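TubZ (Clostridium botulinum C phage, PDB 4XCQ) is a phage-encoded member of the tubulin/FtsZ family, whose Rossmann-like nucleotide-binding domain holds guanosine-5'-diphosphate in this model. Local coordinates at residues A96-G101 against F123-V128; F9-Q14 against A32-T37; I161-N166 against I236-T241. All blocks are in the same frame, centred on the assembly; numbering follows the deposited sequence.

Contact 1: A96-G101 against F123-V128; sequences ATMAGG and FGFVGV. With GDP (guanosine-5'-diphosphate), chain B.
Thr97 and Val128 sit as paired residues on neighbouring parallel strands, their side chains on the same face of the sheet, with Thr97 CG2 4.0 Å from Val128 CB. Thr97 has its hydroxyl tucked between the backbone N and the carbonyl carbon (chi1 57°), which turns OG1 to the phosphate side, 2.6 Å from GDP O2A, and puts CG2 under the base near N9 and C4. Val128 CG1 comes up to the N2/N3 edge of the guanine, 3.7 Å from GDP N2.

Ala96 and Phe125 are on the other side, and Met98, just past the strand, joins them there. Met98 CG reaches the Phe125 ring at its edge, close to the ring plane, 4.3 Å from CZ. Its SD lies against the backbone of Gly127 and Val128, 3.6 Å from Val128 N, and the chain bends only beyond the sulfur. Helix 136-152 covers this side through Ala142 and Trp146, which touch Met98.

Between the faces run the strand bonds: Ala96 N to Val126 O at 2.9 Å, almost straight (170°), a weak one from Val128 N to Ala96 O, and Met98 N to Val128 O. One water takes a hydrogen bond from Ala99 N and gives one to Val128 O. Beyond it Gly101 N donates to GDP O2B at 2.6 Å. Gly101 N and the Thr97 hydroxyl are neutral, so this part of the site probably holds phosphate by hydrogen bonds, not charge.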
loop_
_atom_site.group_PDB
_atom_site.type_symbol
_atom_site.label_atom_id
_atom_site.label_comp_id
_atom_site.label_asym_id
_atom_site.label_seq_id
_atom_site.Cartn_x
_atom_site.Cartn_y
_atom_site.Cartn_z
ATOM N N ALA A 96 4.489 4.799 1.207
ATOM C CA ALA A 96 4.628 6.122 1.788
ATOM C C ALA A 96 3.387 6.554 2.561
ATOM O O ALA A 96 2.254 6.271 2.159
ATOM C CB ALA A 96 4.941 7.134 0.698
ATOM N N THR A 97 3.618 7.231 3.680
ATOM C CA THR A 97 2.560 7.950 4.364
ATOM C C THR A 97 2.259 9.213 3.566
ATOM O O THR A 97 3.124 9.738 2.864
ATOM C CB THR A 97 2.947 8.303 5.805
ATOM O OG1 THR A 97 4.154 9.079 5.804
ATOM C CG2 THR A 97 3.155 7.029 6.625
ATOM N N MET A 98 1.030 9.698 3.657
ATOM C CA MET A 98 0.593 10.741 2.748
ATOM C C MET A 98 0.531 12.113 3.426
ATOM O O MET A 98 0.528 13.146 2.755
ATOM C CB MET A 98 -0.761 10.348 2.139
ATOM C CG MET A 98 -0.690 9.025 1.366
ATOM S SD MET A 98 -2.273 8.297 0.879
ATOM C CE MET A 98 -2.828 9.493 -0.329
ATOM N N ALA A 99 0.520 12.122 4.755
ATOM C CA ALA A 99 0.484 13.376 5.506
ATOM C C ALA A 99 1.885 13.915 5.805
ATOM O O ALA A 99 2.032 15.033 6.300
ATOM C CB ALA A 99 -0.293 13.191 6.802
ATOM N N GLY A 100 2.910 13.125 5.503
ATOM C CA GLY A 100 4.283 13.516 5.770
ATOM C C GLY A 100 4.857 14.496 4.760
ATOM O O GLY A 100 4.128 15.066 3.949
ATOM N N GLY A 101 6.172 14.697 4.812
ATOM C CA GLY A 101 6.835 15.616 3.905
ATOM C C GLY A 101 7.563 14.921 2.765
ATOM O O GLY A 101 7.391 15.267 1.594
ATOM N N PHE A 123 3.971 -1.405 -11.216
ATOM C CA PHE A 123 4.163 -0.492 -10.100
ATOM C C PHE A 123 2.994 -0.496 -9.128
ATOM O O PHE A 123 1.833 -0.426 -9.529
ATOM C CB PHE A 123 4.417 0.930 -10.613
ATOM C CG PHE A 123 5.720 1.081 -11.344
ATOM C CD1 PHE A 123 6.887 1.361 -10.654
ATOM C CD2 PHE A 123 5.780 0.931 -12.719
ATOM C CE1 PHE A 123 8.091 1.492 -11.324
ATOM C CE2 PHE A 123 6.981 1.066 -13.395
ATOM C CZ PHE A 123 8.137 1.348 -12.694
ATOM N N GLY A 124 3.316 -0.577 -7.842
ATOM C CA GLY A 124 2.312 -0.496 -6.801
ATOM C C GLY A 124 2.517 0.718 -5.912
ATOM O O GLY A 124 3.626 1.227 -5.770
ATOM N N PHE A 125 1.432 1.196 -5.320
ATOM C CA PHE A 125 1.529 2.254 -4.330
ATOM C C PHE A 125 0.792 1.869 -3.053
ATOM O O PHE A 125 -0.414 1.612 -3.077
ATOM C CB PHE A 125 0.977 3.571 -4.876
ATOM C CG PHE A 125 0.933 4.673 -3.852
ATOM C CD1 PHE A 125 2.109 5.205 -3.338
ATOM C CD2 PHE A 125 -0.281 5.175 -3.403
ATOM C CE1 PHE A 125 2.078 6.221 -2.388
ATOM C CE2 PHE A 125 -0.325 6.191 -2.449
ATOM C CZ PHE A 125 0.857 6.714 -1.943
ATOM N N VAL A 126 1.528 1.810 -1.948
ATOM C CA VAL A 126 0.921 1.652 -0.634
ATOM C C VAL A 126 0.944 3.003 0.076
ATOM O O VAL A 126 2.010 3.512 0.425
ATOM C CB VAL A 126 1.647 0.594 0.225
ATOM C CG1 VAL A 126 1.044 0.532 1.618
ATOM C CG2 VAL A 126 1.583 -0.770 -0.440
ATOM N N GLY A 127 -0.236 3.585 0.267
ATOM C CA GLY A 127 -0.356 4.891 0.884
ATOM C C GLY A 127 -1.120 4.855 2.192
ATOM O O GLY A 127 -1.983 3.999 2.400
ATOM N N VAL A 128 -0.804 5.788 3.083
ATOM C CA VAL A 128 -1.447 5.822 4.387
ATOM C C VAL A 128 -2.145 7.157 4.627
ATOM O O VAL A 128 -1.506 8.211 4.670
ATOM C CB VAL A 128 -0.437 5.567 5.525
ATOM C CG1 VAL A 128 -1.169 5.375 6.835
ATOM C CG2 VAL A 128 0.421 4.352 5.215
HETATM P PB GDP B . 7.666 11.686 6.173
HETATM O O1B GDP B . 7.030 10.915 5.035
HETATM O O2B GDP B . 8.048 13.072 5.694
HETATM O O3B GDP B . 8.896 10.966 6.676
HETATM O O3A GDP B . 6.609 11.846 7.362
HETATM P PA GDP B . 5.968 10.593 8.132
HETATM O O1A GDP B . 6.425 10.515 9.567
HETATM O O2A GDP B . 6.215 9.288 7.406
HETATM O "O5'" GDP B . 4.426 11.017 8.026
HETATM C "C5'" GDP B . 3.734 11.587 9.125
HETATM C "C4'" GDP B . 2.274 11.258 8.893
HETATM O "O4'" GDP B . 2.216 9.914 8.410
HETATM C "C3'" GDP B . 1.499 11.315 10.191
HETATM O "O3'" GDP B . 0.523 12.348 10.072
HETATM C "C2'" GDP B . 0.838 9.959 10.335
HETATM O "O2'" GDP B . -0.549 10.084 10.008
HETATM C "C1'" GDP B . 1.483 9.063 9.293
HETATM N N9 GDP B . 2.464 8.088 9.843
HETATM C C8 GDP B . 3.713 8.398 10.251
HETATM N N7 GDP B . 4.387 7.302 10.677
HETATM C C5 GDP B . 3.562 6.248 10.527
HETATM C C6 GDP B . 3.649 4.792 10.783
HETATM O O6 GDP B . 4.696 4.292 11.253
HETATM N N1 GDP B . 2.578 4.036 10.500
HETATM C C2 GDP B . 1.443 4.560 9.996
HETATM N N2 GDP B . 0.407 3.723 9.738
HETATM N N3 GDP B . 1.295 5.888 9.737
HETATM C C4 GDP B . 2.299 6.766 9.974
HETATM O O HOH W 1 -0.520 10.007 6.533
#

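Contact 2: F9-Q14 against A32-T37; sequences FAPIGQ and ALFINT. With GDP (guanosine-5'-diphosphate), chain B.
Pro11 puts CG over one face of the Phe34 ring, a CH-pi contact 3.8 Å from the ring centroid and 25° off the normal. CG is nearest the CD1 side of the ring, displaced toward the rim, while Pro11 CD rests 3.2 Å from Leu33 O. With CG anti to its own carbonyl carbon (chi1 -72°), the Phe34 ring folds back to meet Pro11 CG. Val20 of helix 14-26 touches both rings.

On the other side of the sheet Ile35 and Ile12 run side by side, pointing the same way, with Ile35 CD1 4.0 Å from Ile12 CG1 and also near Ala10 CB. This apolar core is laced by parallel-strand bonds: Leu33 N to Phe9 O, Ile35 N to Pro11 O at 2.8 Å, and Gly13 N to Ile35 O. Pro11 has no N-H to offer Leu33 O, and its CD sits there instead.

Toward the nucleotide the packing gives way to polar groups. A water lies 3.0 Å from both Gly13 O and Ile35 O and can donate to either, and the Asn36 amide lies beside the Gly13 backbone, ND2 3.4 Å from Gly13 C. Asn36 OD1 accepts from Ser38 N, which helps set the amide's rotation. At the exposed end Gln14 leaves the contact with CB pointing away from segment 32-37 and an extended chain.

Gly13 is the N-cap of helix 14-26, and Gln14 N donates to GDP O3B at 2.7 Å and 167°. The helix start therefore faces the beta-phosphate, and its dipole probably adds to the hold on that negative charge.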
loop_
_atom_site.group_PDB
_atom_site.type_symbol
_atom_site.label_atom_id
_atom_site.label_comp_id
_atom_site.label_asym_id
_atom_site.label_seq_id
_atom_site.Cartn_x
_atom_site.Cartn_y
_atom_site.Cartn_z
ATOM N N PHE A 9 10.329 -3.320 -2.652
ATOM C CA PHE A 9 9.671 -2.172 -2.049
ATOM C C PHE A 9 10.550 -0.938 -2.153
ATOM O O PHE A 9 11.775 -1.020 -2.029
ATOM C CB PHE A 9 9.332 -2.443 -0.581
ATOM C CG PHE A 9 8.221 -3.431 -0.394
ATOM C CD1 PHE A 9 6.898 -3.016 -0.419
ATOM C CD2 PHE A 9 8.497 -4.778 -0.208
ATOM C CE1 PHE A 9 5.870 -3.925 -0.254
ATOM C CE2 PHE A 9 7.474 -5.692 -0.046
ATOM C CZ PHE A 9 6.158 -5.266 -0.070
ATOM N N ALA A 10 9.914 0.204 -2.389
ATOM C CA ALA A 10 10.591 1.491 -2.288
ATOM C C ALA A 10 9.904 2.359 -1.232
ATOM O O ALA A 10 9.106 3.242 -1.559
ATOM C CB ALA A 10 10.610 2.192 -3.628
ATOM N N PRO A 11 10.184 2.086 0.049
ATOM C CA PRO A 11 9.673 2.959 1.111
ATOM C C PRO A 11 10.307 4.349 1.068
ATOM O O PRO A 11 11.536 4.486 1.006
ATOM C CB PRO A 11 10.059 2.216 2.395
ATOM C CG PRO A 11 11.198 1.343 1.999
ATOM C CD PRO A 11 10.909 0.927 0.591
ATOM N N ILE A 12 9.460 5.371 1.084
ATOM C CA ILE A 12 9.924 6.752 1.084
ATOM C C ILE A 12 9.398 7.478 2.323
ATOM O O ILE A 12 8.187 7.563 2.540
ATOM C CB ILE A 12 9.481 7.490 -0.200
ATOM C CG1 ILE A 12 9.933 6.715 -1.447
ATOM C CG2 ILE A 12 10.013 8.912 -0.220
ATOM C CD1 ILE A 12 9.560 7.383 -2.764
ATOM N N GLY A 13 10.313 7.980 3.147
ATOM C CA GLY A 13 9.930 8.662 4.374
ATOM C C GLY A 13 9.886 7.751 5.585
ATOM O O GLY A 13 9.986 6.529 5.459
ATOM N N GLN A 14 9.725 8.353 6.762
ATOM C CA GLN A 14 9.790 7.625 8.025
ATOM C C GLN A 14 8.689 6.574 8.155
ATOM O O GLN A 14 8.962 5.420 8.477
ATOM C CB GLN A 14 9.724 8.603 9.205
ATOM C CG GLN A 14 9.771 7.932 10.571
ATOM C CD GLN A 14 9.867 8.924 11.726
ATOM O OE1 GLN A 14 9.803 10.137 11.532
ATOM N NE2 GLN A 14 10.018 8.404 12.936
ATOM N N ALA A 32 14.077 -4.497 -0.714
ATOM C CA ALA A 32 13.692 -3.125 -0.400
ATOM C C ALA A 32 14.854 -2.151 -0.521
ATOM O O ALA A 32 15.980 -2.454 -0.133
ATOM C CB ALA A 32 13.094 -3.049 1.003
ATOM N N LEU A 33 14.569 -0.983 -1.084
ATOM C CA LEU A 33 15.482 0.144 -1.008
ATOM C C LEU A 33 14.812 1.239 -0.187
ATOM O O LEU A 33 13.796 1.803 -0.600
ATOM C CB LEU A 33 15.854 0.659 -2.398
ATOM C CG LEU A 33 16.822 1.847 -2.390
ATOM C CD1 LEU A 33 18.154 1.453 -1.759
ATOM C CD2 LEU A 33 17.039 2.395 -3.789
ATOM N N PHE A 34 15.367 1.517 0.987
ATOM C CA PHE A 34 14.806 2.533 1.873
ATOM C C PHE A 34 15.287 3.933 1.499
ATOM O O PHE A 34 16.477 4.246 1.586
ATOM C CB PHE A 34 15.158 2.223 3.327
ATOM C CG PHE A 34 14.416 1.042 3.892
ATOM C CD1 PHE A 34 13.304 1.225 4.696
ATOM C CD2 PHE A 34 14.825 -0.250 3.608
ATOM C CE1 PHE A 34 12.621 0.141 5.212
ATOM C CE2 PHE A 34 14.146 -1.336 4.125
ATOM C CZ PHE A 34 13.043 -1.140 4.927
ATOM N N ILE A 35 14.342 4.767 1.073
ATOM C CA ILE A 35 14.634 6.120 0.632
ATOM C C ILE A 35 14.149 7.124 1.666
ATOM O O ILE A 35 13.008 7.041 2.124
ATOM C CB ILE A 35 13.967 6.420 -0.722
ATOM C CG1 ILE A 35 14.278 5.305 -1.727
ATOM C CG2 ILE A 35 14.392 7.788 -1.242
ATOM C CD1 ILE A 35 13.343 5.273 -2.921
ATOM N N ASN A 36 15.012 8.068 2.032
ATOM C CA ASN A 36 14.642 9.093 3.004
ATOM C C ASN A 36 15.582 10.296 2.993
ATOM O O ASN A 36 16.778 10.172 2.731
ATOM C CB ASN A 36 14.602 8.495 4.412
ATOM C CG ASN A 36 13.627 9.216 5.324
ATOM O OD1 ASN A 36 13.354 10.403 5.146
ATOM N ND2 ASN A 36 13.099 8.498 6.310
ATOM N N THR A 37 15.028 11.467 3.280
ATOM C CA THR A 37 15.839 12.659 3.447
ATOM C C THR A 37 16.543 12.620 4.801
ATOM O O THR A 37 17.578 13.246 4.990
ATOM C CB THR A 37 14.994 13.935 3.342
ATOM O OG1 THR A 37 14.020 13.946 4.392
ATOM C CG2 THR A 37 14.292 14.000 1.999
HETATM P PB GDP B . 7.666 11.686 6.173
HETATM O O1B GDP B . 7.030 10.915 5.035
HETATM O O2B GDP B . 8.048 13.072 5.694
HETATM O O3B GDP B . 8.896 10.966 6.676
HETATM O O3A GDP B . 6.609 11.846 7.362
HETATM P PA GDP B . 5.968 10.593 8.132
HETATM O O1A GDP B . 6.425 10.515 9.567
HETATM O O2A GDP B . 6.215 9.288 7.406
HETATM O "O5'" GDP B . 4.426 11.017 8.026
HETATM C "C5'" GDP B . 3.734 11.587 9.125
HETATM C "C4'" GDP B . 2.274 11.258 8.893
HETATM O "O4'" GDP B . 2.216 9.914 8.410
HETATM C "C3'" GDP B . 1.499 11.315 10.191
HETATM O "O3'" GDP B . 0.523 12.348 10.072
HETATM C "C2'" GDP B . 0.838 9.959 10.335
HETATM O "O2'" GDP B . -0.549 10.084 10.008
HETATM C "C1'" GDP B . 1.483 9.063 9.293
HETATM N N9 GDP B . 2.464 8.088 9.843
HETATM C C8 GDP B . 3.713 8.398 10.251
HETATM N N7 GDP B . 4.387 7.302 10.677
HETATM C C5 GDP B . 3.562 6.248 10.527
HETATM C C6 GDP B . 3.649 4.792 10.783
HETATM O O6 GDP B . 4.696 4.292 11.253
HETATM N N1 GDP B . 2.578 4.036 10.500
HETATM C C2 GDP B . 1.443 4.560 9.996
HETATM N N2 GDP B . 0.407 3.723 9.738
HETATM N N3 GDP B . 1.295 5.888 9.737
HETATM C C4 GDP B . 2.299 6.766 9.974
HETATM O O HOH W 2 12.143 4.967 4.122
#

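Contact 3: I161-N166 against I236-T241; sequences IYLLDN and IFAEYT. With GDP (guanosine-5'-diphosphate), chain B.
A loop residue, Phe237, forms a single backbone bridge to Leu164 of strand 160-165, although 236-241 contains no regular strand of its own. Two bonds secure it, one on each side of Phe237: Ala238 N donates to Leu163 O at 2.7 Å, tilted 32° from the carbonyl plane, and Asp165 N donates to Ile236 O at 2.9 Å. Leu163 O is further approached by Phe237 CA.

The bridge brings two side chains together that start out pointing away from the opposite backbones. Leu164 CD2 sits over one face of the Phe237 ring, 3.9 Å from the centroid and 18° off the normal, in a CH-pi contact. CE1 of the same ring meets Tyr162 at its edge, near the tyrosine plane, 4.1 Å from CD1; the two aromatic side chains lie alongside each other. Ile236, its CG1 held between backbone N and carbonyl carbon (chi1 62°), brings CD1 to the same Leu164 CD2, so this one methyl is shared between an isoleucine and a ring. Across the strand, Leu163 CD2 packs on Ala238 CB at 3.7 Å, with Val294 of helix 291-306 against the leucine.

At the strand end the chemistry turns polar. Asp165 OD1 accepts from Asn167, and a water runs from its OD2 to Glu239 N. The next residue, Asn166, works along one edge of the guanine: OD1 accepts from GDP N2, and ND2 donates to N3 at 2.9 Å and also to GDP O2'.

Asn166 thus follows directly on strand 160-165, and the loop 236-241 lies along the strand's end, joining the GTPase domain to the C-terminal domain in the two-domain arrangement of the tubulin/FtsZ family.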
loop_
_atom_site.group_PDB
_atom_site.type_symbol
_atom_site.label_atom_id
_atom_site.label_comp_id
_atom_site.label_asym_id
_atom_site.label_seq_id
_atom_site.Cartn_x
_atom_site.Cartn_y
_atom_site.Cartn_z
ATOM N N ILE A 161 -2.976 -0.136 -6.126
ATOM C CA ILE A 161 -3.110 0.765 -4.990
ATOM C C ILE A 161 -3.567 0.052 -3.718
ATOM O O ILE A 161 -4.656 -0.516 -3.665
ATOM C CB ILE A 161 -4.098 1.901 -5.288
ATOM C CG1 ILE A 161 -3.610 2.742 -6.470
ATOM C CG2 ILE A 161 -4.270 2.781 -4.065
ATOM C CD1 ILE A 161 -4.586 3.839 -6.881
ATOM N N TYR A 162 -2.717 0.093 -2.697
ATOM C CA TYR A 162 -3.070 -0.385 -1.365
ATOM C C TYR A 162 -3.283 0.818 -0.451
ATOM O O TYR A 162 -2.321 1.449 0.006
ATOM C CB TYR A 162 -1.980 -1.309 -0.818
ATOM C CG TYR A 162 -1.768 -2.539 -1.670
ATOM C CD1 TYR A 162 -2.407 -3.732 -1.370
ATOM C CD2 TYR A 162 -0.944 -2.498 -2.790
ATOM C CE1 TYR A 162 -2.225 -4.858 -2.157
ATOM C CE2 TYR A 162 -0.754 -3.616 -3.582
ATOM C CZ TYR A 162 -1.398 -4.795 -3.261
ATOM O OH TYR A 162 -1.215 -5.912 -4.042
ATOM N N LEU A 163 -4.546 1.149 -0.203
ATOM C CA LEU A 163 -4.877 2.383 0.504
ATOM C C LEU A 163 -5.236 2.124 1.965
ATOM O O LEU A 163 -6.257 1.501 2.266
ATOM C CB LEU A 163 -6.026 3.114 -0.201
ATOM C CG LEU A 163 -6.225 4.585 0.197
ATOM C CD1 LEU A 163 -4.952 5.404 -0.027
ATOM C CD2 LEU A 163 -7.411 5.208 -0.539
ATOM N N LEU A 164 -4.391 2.619 2.866
ATOM C CA LEU A 164 -4.540 2.370 4.296
ATOM C C LEU A 164 -5.055 3.596 5.042
ATOM O O LEU A 164 -4.766 4.735 4.661
ATOM C CB LEU A 164 -3.208 1.920 4.897
ATOM C CG LEU A 164 -2.536 0.694 4.278
ATOM C CD1 LEU A 164 -1.158 0.468 4.909
ATOM C CD2 LEU A 164 -3.416 -0.542 4.427
ATOM N N ASP A 165 -5.803 3.355 6.116
ATOM C CA ASP A 165 -6.442 4.428 6.876
ATOM C C ASP A 165 -6.069 4.389 8.359
ATOM O O ASP A 165 -6.519 3.508 9.100
ATOM C CB ASP A 165 -7.964 4.347 6.723
ATOM C CG ASP A 165 -8.678 5.594 7.226
ATOM O OD1 ASP A 165 -8.020 6.483 7.813
ATOM O OD2 ASP A 165 -9.912 5.674 7.045
ATOM N N ASN A 166 -5.276 5.369 8.790
ATOM C CA ASN A 166 -4.856 5.474 10.185
ATOM C C ASN A 166 -6.008 5.752 11.145
ATOM O O ASN A 166 -5.843 5.672 12.362
ATOM C CB ASN A 166 -3.784 6.563 10.330
ATOM C CG ASN A 166 -2.395 6.043 10.041
ATOM O OD1 ASN A 166 -2.214 4.858 9.742
ATOM N ND2 ASN A 166 -1.404 6.926 10.106
ATOM N N ILE A 236 -8.145 -2.286 7.999
ATOM C CA ILE A 236 -7.197 -1.187 8.010
ATOM C C ILE A 236 -7.226 -0.425 6.681
ATOM O O ILE A 236 -6.778 0.722 6.609
ATOM C CB ILE A 236 -5.765 -1.673 8.283
ATOM C CG1 ILE A 236 -5.316 -2.630 7.178
ATOM C CG2 ILE A 236 -5.680 -2.338 9.648
ATOM C CD1 ILE A 236 -3.889 -3.080 7.310
ATOM N N PHE A 237 -7.758 -1.056 5.635
ATOM C CA PHE A 237 -7.813 -0.424 4.319
ATOM C C PHE A 237 -8.885 0.648 4.277
ATOM O O PHE A 237 -9.872 0.571 5.006
ATOM C CB PHE A 237 -8.057 -1.466 3.219
ATOM C CG PHE A 237 -6.858 -2.333 2.941
ATOM C CD1 PHE A 237 -5.921 -1.953 1.997
ATOM C CD2 PHE A 237 -6.658 -3.518 3.639
ATOM C CE1 PHE A 237 -4.806 -2.737 1.748
ATOM C CE2 PHE A 237 -5.546 -4.309 3.395
ATOM C CZ PHE A 237 -4.621 -3.918 2.446
ATOM N N ALA A 238 -8.681 1.662 3.442
ATOM C CA ALA A 238 -9.673 2.723 3.285
ATOM C C ALA A 238 -10.959 2.157 2.687
ATOM O O ALA A 238 -10.920 1.338 1.765
ATOM C CB ALA A 238 -9.129 3.854 2.418
ATOM N N GLU A 239 -12.094 2.604 3.214
ATOM C CA GLU A 239 -13.389 2.072 2.813
ATOM C C GLU A 239 -13.694 2.319 1.333
ATOM O O GLU A 239 -13.448 3.405 0.810
ATOM C CB GLU A 239 -14.493 2.676 3.686
ATOM C CG GLU A 239 -15.907 2.287 3.277
ATOM C CD GLU A 239 -16.949 2.780 4.259
ATOM O OE1 GLU A 239 -18.033 3.215 3.816
ATOM O OE2 GLU A 239 -16.685 2.723 5.479
ATOM N N TYR A 240 -14.224 1.303 0.659
ATOM C CA TYR A 240 -14.698 1.482 -0.707
ATOM C C TYR A 240 -16.216 1.390 -0.759
ATOM O O TYR A 240 -16.834 0.650 0.010
ATOM C CB TYR A 240 -14.059 0.464 -1.657
ATOM C CG TYR A 240 -14.236 -0.993 -1.282
ATOM C CD1 TYR A 240 -15.270 -1.754 -1.821
ATOM C CD2 TYR A 240 -13.350 -1.615 -0.409
ATOM C CE1 TYR A 240 -15.422 -3.085 -1.491
ATOM C CE2 TYR A 240 -13.496 -2.943 -0.069
ATOM C CZ TYR A 240 -14.533 -3.676 -0.613
ATOM O OH TYR A 240 -14.674 -5.004 -0.274
ATOM N N THR A 241 -16.806 2.159 -1.669
ATOM C CA THR A 241 -18.255 2.279 -1.762
ATOM C C THR A 241 -18.825 1.484 -2.936
ATOM O O THR A 241 -20.029 1.239 -2.995
ATOM C CB THR A 241 -18.681 3.753 -1.905
ATOM O OG1 THR A 241 -18.038 4.331 -3.048
ATOM C CG2 THR A 241 -18.284 4.544 -0.663
HETATM P PB GDP B . 7.666 11.686 6.173
HETATM O O1B GDP B . 7.030 10.915 5.035
HETATM O O2B GDP B . 8.048 13.072 5.694
HETATM O O3B GDP B . 8.896 10.966 6.676
HETATM O O3A GDP B . 6.609 11.846 7.362
HETATM P PA GDP B . 5.968 10.593 8.132
HETATM O O1A GDP B . 6.425 10.515 9.567
HETATM O O2A GDP B . 6.215 9.288 7.406
HETATM O "O5'" GDP B . 4.426 11.017 8.026
HETATM C "C5'" GDP B . 3.734 11.587 9.125
HETATM C "C4'" GDP B . 2.274 11.258 8.893
HETATM O "O4'" GDP B . 2.216 9.914 8.410
HETATM C "C3'" GDP B . 1.499 11.315 10.191
HETATM O "O3'" GDP B . 0.523 12.348 10.072
HETATM C "C2'" GDP B . 0.838 9.959 10.335
HETATM O "O2'" GDP B . -0.549 10.084 10.008
HETATM C "C1'" GDP B . 1.483 9.063 9.293
HETATM N N9 GDP B . 2.464 8.088 9.843
HETATM C C8 GDP B . 3.713 8.398 10.251
HETATM N N7 GDP B . 4.387 7.302 10.677
HETATM C C5 GDP B . 3.562 6.248 10.527
HETATM C C6 GDP B . 3.649 4.792 10.783
HETATM O O6 GDP B . 4.696 4.292 11.253
HETATM N N1 GDP B . 2.578 4.036 10.500
HETATM C C2 GDP B . 1.443 4.560 9.996
HETATM N N2 GDP B . 0.407 3.723 9.738
HETATM N N3 GDP B . 1.295 5.888 9.737
HETATM C C4 GDP B . 2.299 6.766 9.974
HETATM O O HOH W 3 -11.745 4.597 5.729
#

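Overall arrangement
From the N terminus, contact 2 closes first: strand 7-11, helix 14-26 and strand 31-36 form a beta-alpha-beta unit. Contact 1 then closes a second such unit, through helix 102-117, between strands 91-97 and 122-129. Contact 3 closes last, over a much longer loop, bringing the segment after helix 224-234 back to strand 160-165. The three follow in series; none nests or crosses. Strand 7-11 lies beside 91-97, and 122-129 beside 160-165, all in one sheet, to which contact 3 adds a loop. Contacts 1 and 2 touch, as do 1 and 3, while 2 and 3 stay about 7 Å apart at their nearest atoms. All three reach GDP, and contact 3 brings in the C-terminal domain.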